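Local coordinates for O-methyltransferase (Saccharopolyspora spinosa, PDB 4CE0), which probably transfers a methyl group from S-adenosyl-L-methionine to the rhamnose 4'-hydroxyl of a spinosyn precursor, in a magnesium-containing site, at residues 57-62 against 237-242; 198-203 against 244-249. All blocks are in the same frame, centred on the assembly; numbering follows the deposited sequence.

Followed from the N terminus, the chain first lays down helix 56-73, whose opening turns supply residues 57-62, and then builds four of the five parallel strands of a Rossmann-like sheet before helix 189-199 runs into residues 198-203; strand 207-211 comes after. Contact 1 closes a loop of 174 residues, joining the early helix to the turn after strand 237-238. Contact 2 closes one of 40 residues, joining the end of helix 189-199 and its 3-10 turn to the last strand, 244-247. The two loops cross rather than nest, their centres about 17 Å apart. His237 N and Tyr245 O, 2.8 Å apart, link the neighbouring strands, so one C-terminal hairpin serves both contacts.

Contact 1: residues 57-62 against 237-242; sequences LERLDN and HDIDGT
On helix 56-73, Arg59 meets the Asx turn begun by Asp240, and Asn62 meets Ile239 just before it, beyond strand 237-238 of the Rossmann-like methyltransferase sheet: an example of a helix holding a hairpin turn through a packed isoleucine and a salt bridge. The close-packed part is built on Ile239. The Ile239 side chain crosses that of Asn62 at about a right angle, with CD1 3.2 Å from OD1 of Asn62, while CG2 of Ile239 rests 3.8 Å from CB of Asn62. The amide reaches the isoleucine because its CG stands anti to the backbone N (chi1 165°), and Tyr245 of the next strand packs on both side chains. Toward the surface the fit loosens. Glu58 touches the turn lightly, OE1 lying 3.8 Å from CB of Asp240, and its carboxylate comes near that of Asp240, an approach of like charges that the neighbouring Arg59 probably eases.

Arg59 bends at chi2 and chi3, which brings its guanidinium against Asp240 and Thr242. Thr242 CG2 lies over one face toward its rim, 3.4 Å above the plane, and NE makes a salt bridge to Asp212, a magnesium ligand; the arginine is thus a second-shell group that may help position it. Asp240 has three polar partners: OD1 accepts from the backbone N of Thr242 above the carboxylate plane and also from Gly243 N, and OD2 takes the arginine. In that salt bridge Arg59 NH1 approaches the syn lone pair of Asp240 OD2 at 3.1 Å, nearly straight at 160° and in the guanidinium plane.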
ATOM      1  N   LEU A  57       4.388  -6.285 -11.952  1.00 24.53           N
ATOM      2  CA  LEU A  57       5.381  -6.279 -10.896  1.00 22.60           C
ATOM      3  C   LEU A  57       6.810  -6.440 -11.407  1.00 29.50           C
ATOM      4  O   LEU A  57       7.751  -5.903 -10.820  1.00 24.11           O
ATOM      5  CB  LEU A  57       5.086  -7.404  -9.893  1.00 28.94           C
ATOM      6  CG  LEU A  57       3.838  -7.381  -8.992  1.00 32.74           C
ATOM      7  CD1 LEU A  57       3.800  -8.640  -8.070  1.00 30.59           C
ATOM      8  CD2 LEU A  57       3.748  -6.114  -8.145  1.00 28.60           C
ATOM      9  N   GLU A  58       6.986  -7.238 -12.455  1.00 27.56           N
ATOM     10  CA  GLU A  58       8.319  -7.508 -13.007  1.00 25.92           C
ATOM     11  C   GLU A  58       8.913  -6.229 -13.589  1.00 23.32           C
ATOM     12  O   GLU A  58      10.101  -5.909 -13.405  1.00 20.01           O
ATOM     13  CB  GLU A  58       8.263  -8.588 -14.095  1.00 19.85           C
ATOM     14  CG  GLU A  58       8.676  -9.946 -13.593  1.00 29.92           C
ATOM     15  CD  GLU A  58       8.332 -11.086 -14.558  1.00 49.24           C
ATOM     16  OE1 GLU A  58       7.360 -10.963 -15.346  1.00 54.59           O
ATOM     17  OE2 GLU A  58       9.031 -12.121 -14.507  1.00 62.10           O
ATOM     18  N   ARG A  59       8.090  -5.475 -14.283  1.00 17.19           N
ATOM     19  CA  ARG A  59       8.606  -4.220 -14.847  1.00 24.55           C
ATOM     20  C   ARG A  59       8.756  -3.106 -13.778  1.00 18.45           C
ATOM     21  O   ARG A  59       9.616  -2.239 -13.879  1.00 15.35           O
ATOM     22  CB  ARG A  59       7.786  -3.820 -16.066  1.00 20.12           C
ATOM     23  CG  ARG A  59       7.776  -4.947 -17.125  1.00 22.69           C
ATOM     24  CD  ARG A  59       7.739  -4.440 -18.540  1.00 21.71           C
ATOM     25  NE  ARG A  59       6.483  -3.794 -18.912  1.00 24.77           N
ATOM     26  CZ  ARG A  59       5.388  -4.440 -19.293  1.00 22.64           C
ATOM     27  NH1 ARG A  59       5.352  -5.769 -19.311  1.00 31.30           N
ATOM     28  NH2 ARG A  59       4.325  -3.761 -19.652  1.00 24.55           N
ATOM     29  N   LEU A  60       7.951  -3.151 -12.728  1.00 15.16           N
ATOM     30  CA  LEU A  60       8.126  -2.201 -11.630  1.00 15.18           C
ATOM     31  C   LEU A  60       9.419  -2.557 -10.892  1.00 11.76           C
ATOM     32  O   LEU A  60      10.129  -1.660 -10.410  1.00 20.57           O
ATOM     33  CB  LEU A  60       6.932  -2.233 -10.670  1.00 16.81           C
ATOM     34  CG  LEU A  60       5.702  -1.399 -10.992  1.00 18.01           C
ATOM     35  CD1 LEU A  60       4.624  -1.777 -10.008  1.00 19.16           C
ATOM     36  CD2 LEU A  60       5.983   0.104 -10.953  1.00 15.19           C
ATOM     37  N   ASP A  61       9.759  -3.856 -10.831  1.00 17.52           N
ATOM     38  CA  ASP A  61      11.015  -4.262 -10.187  1.00 14.50           C
ATOM     39  C   ASP A  61      12.190  -3.768 -11.018  1.00 17.02           C
ATOM     40  O   ASP A  61      13.247  -3.377 -10.503  1.00 19.65           O
ATOM     41  CB  ASP A  61      11.156  -5.780 -10.047  1.00 16.35           C
ATOM     42  CG  ASP A  61      10.181  -6.393  -9.044  1.00 27.93           C
ATOM     43  OD1 ASP A  61       9.576  -5.674  -8.224  1.00 30.86           O
ATOM     44  OD2 ASP A  61      10.028  -7.635  -9.079  1.00 30.86           O
ATOM     45  N   ASN A  62      12.051  -3.833 -12.325  1.00 20.16           N
ATOM     46  CA  ASN A  62      13.118  -3.308 -13.169  1.00 15.89           C
ATOM     47  C   ASN A  62      13.276  -1.815 -12.918  1.00 18.27           C
ATOM     48  O   ASN A  62      14.406  -1.268 -12.806  1.00 20.07           O
ATOM     49  CB  ASN A  62      12.822  -3.599 -14.642  1.00 22.52           C
ATOM     50  CG  ASN A  62      13.682  -2.767 -15.582  1.00 19.56           C
ATOM     51  OD1 ASN A  62      13.255  -1.709 -16.055  1.00 20.61           O
ATOM     52  ND2 ASN A  62      14.901  -3.212 -15.811  1.00 19.83           N
ATOM     53  N   HIS A 237      19.126  -5.331 -22.751  1.00 20.13           N
ATOM     54  CA  HIS A 237      18.820  -6.376 -21.766  1.00 18.37           C
ATOM     55  C   HIS A 237      17.313  -6.554 -21.747  1.00 26.49           C
ATOM     56  O   HIS A 237      16.556  -5.572 -21.684  1.00 18.69           O
ATOM     57  CB  HIS A 237      19.267  -5.947 -20.367  1.00 23.19           C
ATOM     58  CG  HIS A 237      20.752  -5.956 -20.178  1.00 37.99           C
ATOM     59  ND1 HIS A 237      21.634  -5.817 -21.219  1.00 45.46           N
ATOM     60  CD2 HIS A 237      21.498  -6.084 -19.057  1.00 41.28           C
ATOM     61  CE1 HIS A 237      22.873  -5.865 -20.754  1.00 49.19           C
ATOM     62  NE2 HIS A 237      22.815  -6.017 -19.448  1.00 44.23           N
ATOM     63  N   ASP A 238      16.880  -7.800 -21.843  1.00 23.11           N
ATOM     64  CA  ASP A 238      15.487  -8.135 -21.667  1.00 29.16           C
ATOM     65  C   ASP A 238      15.066  -7.877 -20.221  1.00 29.49           C
ATOM     66  O   ASP A 238      15.877  -7.918 -19.302  1.00 25.20           O
ATOM     67  CB  ASP A 238      15.272  -9.608 -22.019  1.00 31.62           C
ATOM     68  CG  ASP A 238      13.843 -10.063 -21.805  1.00 33.39           C
ATOM     69  OD1 ASP A 238      12.909  -9.494 -22.412  1.00 32.57           O
ATOM     70  OD2 ASP A 238      13.670 -11.011 -21.014  1.00 30.04           O
ATOM     71  N   ILE A 239      13.793  -7.568 -20.028  1.00 25.00           N
ATOM     72  CA  ILE A 239      13.253  -7.496 -18.685  1.00 25.22           C
ATOM     73  C   ILE A 239      12.409  -8.740 -18.468  1.00 34.08           C
ATOM     74  O   ILE A 239      12.707  -9.535 -17.579  1.00 31.92           O
ATOM     75  CB  ILE A 239      12.415  -6.178 -18.453  1.00 20.17           C
ATOM     76  CG1 ILE A 239      13.330  -4.952 -18.573  1.00 19.66           C
ATOM     77  CG2 ILE A 239      11.720  -6.235 -17.090  1.00 23.62           C
ATOM     78  CD1 ILE A 239      12.612  -3.615 -18.563  1.00 22.75           C
ATOM     79  N   ASP A 240      11.391  -8.929 -19.312  1.00 27.69           N
ATOM     80  CA  ASP A 240      10.384  -9.940 -19.063  1.00 25.71           C
ATOM     81  C   ASP A 240       9.749 -10.459 -20.365  1.00 30.91           C
ATOM     82  O   ASP A 240       8.619 -10.932 -20.346  1.00 25.68           O
ATOM     83  CB  ASP A 240       9.281  -9.344 -18.150  1.00 18.20           C
ATOM     84  CG  ASP A 240       8.476  -8.245 -18.835  1.00 27.88           C
ATOM     85  OD1 ASP A 240       8.935  -7.709 -19.870  1.00 25.82           O
ATOM     86  OD2 ASP A 240       7.358  -7.936 -18.366  1.00 33.18           O
ATOM     87  N   GLY A 241      10.461 -10.352 -21.484  1.00 34.07           N
ATOM     88  CA  GLY A 241       9.939 -10.769 -22.783  1.00 30.00           C
ATOM     89  C   GLY A 241       8.991  -9.759 -23.400  1.00 32.33           C
ATOM     90  O   GLY A 241       8.420 -10.003 -24.462  1.00 33.94           O
ATOM     91  N   THR A 242       8.813  -8.626 -22.720  1.00 27.50           N
ATOM     92  CA  THR A 242       7.977  -7.522 -23.194  1.00 33.27           C
ATOM     93  C   THR A 242       8.809  -6.227 -23.226  1.00 27.87           C
ATOM     94  O   THR A 242       9.032  -5.647 -24.269  1.00 26.25           O
ATOM     95  CB  THR A 242       6.758  -7.317 -22.280  1.00 38.92           C
ATOM     96  OG1 THR A 242       5.902  -8.453 -22.391  1.00 34.81           O
ATOM     97  CG2 THR A 242       5.978  -6.042 -22.654  1.00 41.44           C
TER

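Contact 2: residues 198-203 against 244-249; sequences NLYPKL and AYWRRS
Tyr200 lies between Trp246 and Arg248 where the 3-10 turn following helix 189-199 packs on antiparallel strand 244-247 and the residue after it, a small case of one aromatic ring meeting two neighbours in different orientations in a Rossmann-like sheet. Against the arginine it is almost parallel: ring and guanidinium planes differ by 15°, and Tyr200 CE2 sits over the centre of the guanidinium face, 3.6 Å from CZ of Arg248. The arginine reaches this position with CG turned away from the backbone N (chi1 -167°) and its chain extended to NE, sliding past Leu203 in the opposite direction. Its NH1 ends among backbone carbonyl oxygens, 2.7 Å from Leu203 O and 2.9 Å from Tyr200 O.

Trp246 meets the same tyrosine obliquely, with the planes of the phenol and the six-membered indole ring 45° apart and Tyr200 CE1 3.6 Å from CZ2 of Trp246. Elsewhere the indole has a cation-pi partner in Arg227, and Val209 of strand 207-211 lies against both Tyr200 and Leu203. The phenol oxygen comes to the indole edge in its plane, where Trp246 NE1 donates a weak hydrogen bond to Tyr200 OH at 3.3 Å.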
ATOM      1  N   ASN A 198      14.307  13.464 -28.827  1.00 25.56           N
ATOM      2  CA  ASN A 198      14.364  14.652 -28.002  1.00 20.68           C
ATOM      3  C   ASN A 198      14.968  14.464 -26.610  1.00 34.19           C
ATOM      4  O   ASN A 198      15.540  15.416 -26.070  1.00 29.83           O
ATOM      5  CB  ASN A 198      12.968  15.290 -27.910  1.00 23.99           C
ATOM      6  CG  ASN A 198      12.440  15.741 -29.297  1.00 39.35           C
ATOM      7  OD1 ASN A 198      12.955  16.683 -29.860  1.00 33.23           O
ATOM      8  ND2 ASN A 198      11.419  15.071 -29.818  1.00 34.04           N
ATOM      9  N   LEU A 199      14.847  13.272 -26.011  1.00 30.82           N
ATOM     10  CA  LEU A 199      15.261  13.118 -24.610  1.00 24.65           C
ATOM     11  C   LEU A 199      16.512  12.278 -24.412  1.00 24.89           C
ATOM     12  O   LEU A 199      17.239  12.473 -23.440  1.00 25.43           O
ATOM     13  CB  LEU A 199      14.107  12.576 -23.756  1.00 31.17           C
ATOM     14  CG  LEU A 199      12.828  13.415 -23.735  1.00 30.26           C
ATOM     15  CD1 LEU A 199      11.770  12.722 -22.847  1.00 24.36           C
ATOM     16  CD2 LEU A 199      13.095  14.848 -23.248  1.00 29.38           C
ATOM     17  N   TYR A 200      16.781  11.341 -25.315  1.00 32.37           N
ATOM     18  CA  TYR A 200      18.002  10.559 -25.165  1.00 35.20           C
ATOM     19  C   TYR A 200      19.262  11.410 -25.044  1.00 34.06           C
ATOM     20  O   TYR A 200      20.144  11.080 -24.269  1.00 27.64           O
ATOM     21  CB  TYR A 200      18.221   9.592 -26.311  1.00 35.25           C
ATOM     22  CG  TYR A 200      19.372   8.646 -26.014  1.00 39.00           C
ATOM     23  CD1 TYR A 200      19.197   7.603 -25.133  1.00 31.66           C
ATOM     24  CD2 TYR A 200      20.640   8.808 -26.607  1.00 46.89           C
ATOM     25  CE1 TYR A 200      20.216   6.728 -24.841  1.00 37.85           C
ATOM     26  CE2 TYR A 200      21.689   7.927 -26.306  1.00 36.67           C
ATOM     27  CZ  TYR A 200      21.450   6.878 -25.415  1.00 43.36           C
ATOM     28  OH  TYR A 200      22.423   5.951 -25.068  1.00 61.85           O
ATOM     29  N   PRO A 201      19.361  12.493 -25.833  1.00 34.14           N
ATOM     30  CA  PRO A 201      20.565  13.333 -25.717  1.00 35.16           C
ATOM     31  C   PRO A 201      20.735  13.932 -24.316  1.00 38.80           C
ATOM     32  O   PRO A 201      21.868  14.218 -23.933  1.00 40.35           O
ATOM     33  CB  PRO A 201      20.344  14.436 -26.764  1.00 37.58           C
ATOM     34  CG  PRO A 201      19.356  13.851 -27.760  1.00 42.15           C
ATOM     35  CD  PRO A 201      18.466  12.935 -26.919  1.00 35.89           C
ATOM     36  N   LYS A 202      19.646  14.077 -23.554  1.00 30.78           N
ATOM     37  CA  LYS A 202      19.720  14.637 -22.196  1.00 25.50           C
ATOM     38  C   LYS A 202      20.066  13.590 -21.146  1.00 24.98           C
ATOM     39  O   LYS A 202      20.283  13.923 -19.960  1.00 29.52           O
ATOM     40  CB  LYS A 202      18.383  15.297 -21.813  1.00 35.02           C
ATOM     41  CG  LYS A 202      18.098  16.569 -22.578  1.00 40.31           C
ATOM     42  CD  LYS A 202      16.625  16.946 -22.581  1.00 49.66           C
ATOM     43  CE  LYS A 202      16.418  18.260 -23.349  1.00 53.59           C
ATOM     44  NZ  LYS A 202      14.991  18.484 -23.691  1.00 51.92           N
ATOM     45  N   LEU A 203      20.070  12.329 -21.555  1.00 28.28           N
ATOM     46  CA  LEU A 203      20.381  11.231 -20.661  1.00 23.58           C
ATOM     47  C   LEU A 203      21.852  11.200 -20.325  1.00 32.22           C
ATOM     48  O   LEU A 203      22.707  11.036 -21.209  1.00 31.84           O
ATOM     49  CB  LEU A 203      20.011   9.893 -21.285  1.00 22.23           C
ATOM     50  CG  LEU A 203      20.179   8.655 -20.403  1.00 25.16           C
ATOM     51  CD1 LEU A 203      19.230   8.648 -19.175  1.00 26.03           C
ATOM     52  CD2 LEU A 203      19.942   7.389 -21.222  1.00 32.50           C
ATOM     53  N   ALA A 244      12.321  -3.964 -22.344  1.00 18.83           N
ATOM     54  CA  ALA A 244      13.745  -4.122 -22.454  1.00 13.52           C
ATOM     55  C   ALA A 244      14.380  -2.826 -22.044  1.00 19.83           C
ATOM     56  O   ALA A 244      13.713  -1.803 -22.000  1.00 20.89           O
ATOM     57  CB  ALA A 244      14.116  -4.474 -23.898  1.00 25.50           C
ATOM     58  N   TYR A 245      15.681  -2.849 -21.765  1.00 21.18           N
ATOM     59  CA  TYR A 245      16.339  -1.611 -21.410  1.00 16.28           C
ATOM     60  C   TYR A 245      17.811  -1.679 -21.739  1.00 20.60           C
ATOM     61  O   TYR A 245      18.374  -2.763 -22.016  1.00 19.38           O
ATOM     62  CB  TYR A 245      16.149  -1.341 -19.913  1.00 13.59           C
ATOM     63  CG  TYR A 245      16.945  -2.247 -19.021  1.00 22.20           C
ATOM     64  CD1 TYR A 245      16.477  -3.527 -18.687  1.00 21.13           C
ATOM     65  CD2 TYR A 245      18.171  -1.845 -18.517  1.00 37.44           C
ATOM     66  CE1 TYR A 245      17.201  -4.375 -17.846  1.00 21.12           C
ATOM     67  CE2 TYR A 245      18.919  -2.685 -17.682  1.00 40.41           C
ATOM     68  CZ  TYR A 245      18.431  -3.944 -17.348  1.00 39.94           C
ATOM     69  OH  TYR A 245      19.174  -4.755 -16.516  1.00 49.07           O
ATOM     70  N   TRP A 246      18.437  -0.516 -21.726  1.00 27.10           N
ATOM     71  CA  TRP A 246      19.883  -0.487 -21.754  1.00 29.16           C
ATOM     72  C   TRP A 246      20.386   0.646 -20.924  1.00 23.45           C
ATOM     73  O   TRP A 246      19.634   1.576 -20.564  1.00 17.97           O
ATOM     74  CB  TRP A 246      20.421  -0.449 -23.191  1.00 30.24           C
ATOM     75  CG  TRP A 246      20.514   0.898 -23.885  1.00 30.30           C
ATOM     76  CD1 TRP A 246      21.540   1.795 -23.803  1.00 27.29           C
ATOM     77  CD2 TRP A 246      19.562   1.458 -24.810  1.00 28.53           C
ATOM     78  NE1 TRP A 246      21.278   2.887 -24.608  1.00 32.72           N
ATOM     79  CE2 TRP A 246      20.076   2.696 -25.239  1.00 28.74           C
ATOM     80  CE3 TRP A 246      18.329   1.027 -25.307  1.00 30.07           C
ATOM     81  CZ2 TRP A 246      19.398   3.511 -26.144  1.00 31.26           C
ATOM     82  CZ3 TRP A 246      17.664   1.833 -26.208  1.00 32.46           C
ATOM     83  CH2 TRP A 246      18.203   3.057 -26.625  1.00 26.85           C
ATOM     84  N   ARG A 247      21.667   0.548 -20.597  1.00 20.85           N
ATOM     85  CA  ARG A 247      22.352   1.579 -19.817  1.00 21.12           C
ATOM     86  C   ARG A 247      23.357   2.335 -20.678  1.00 30.62           C
ATOM     87  O   ARG A 247      24.207   1.746 -21.329  1.00 27.52           O
ATOM     88  CB  ARG A 247      23.067   0.929 -18.628  1.00 27.89           C
ATOM     89  CG  ARG A 247      23.528   1.950 -17.575  1.00 29.54           C
ATOM     90  CD  ARG A 247      24.169   1.316 -16.352  1.00 31.53           C
ATOM     91  NE  ARG A 247      24.276   2.307 -15.278  1.00 30.97           N
ATOM     92  CZ  ARG A 247      24.544   2.032 -14.003  1.00 29.00           C
ATOM     93  NH1 ARG A 247      24.701   0.787 -13.597  1.00 33.82           N
ATOM     94  NH2 ARG A 247      24.608   3.012 -13.113  1.00 24.62           N
ATOM     95  N   ARG A 248      23.285   3.652 -20.674  1.00 20.00           N
ATOM     96  CA  ARG A 248      24.279   4.446 -21.385  1.00 24.82           C
ATOM     97  C   ARG A 248      25.691   4.324 -20.767  1.00 40.09           C
ATOM     98  O   ARG A 248      25.859   4.240 -19.542  1.00 33.96           O
ATOM     99  CB  ARG A 248      23.819   5.896 -21.456  1.00 35.80           C
ATOM    100  CG  ARG A 248      24.599   6.740 -22.424  1.00 38.18           C
ATOM    101  CD  ARG A 248      23.923   8.052 -22.632  1.00 34.31           C
ATOM    102  NE  ARG A 248      24.538   8.754 -23.735  1.00 53.57           N
ATOM    103  CZ  ARG A 248      24.029   9.834 -24.297  1.00 54.57           C
ATOM    104  NH1 ARG A 248      22.894  10.336 -23.843  1.00 40.83           N
ATOM    105  NH2 ARG A 248      24.659  10.402 -25.317  1.00 60.58           N
ATOM    106  N   SER A 249      26.696   4.297 -21.647  1.00 49.12           N
ATOM    107  CA  SER A 249      28.121   4.129 -21.288  1.00 51.58           C
ATOM    108  C   SER A 249      28.659   5.049 -20.181  1.00 36.27           C
ATOM    109  O   SER A 249      28.288   6.228 -20.088  1.00 44.56           O
ATOM    110  CB  SER A 249      28.979   4.350 -22.543  1.00 58.55           C
ATOM    111  OG  SER A 249      28.887   5.704 -22.973  1.00 65.75           O
TER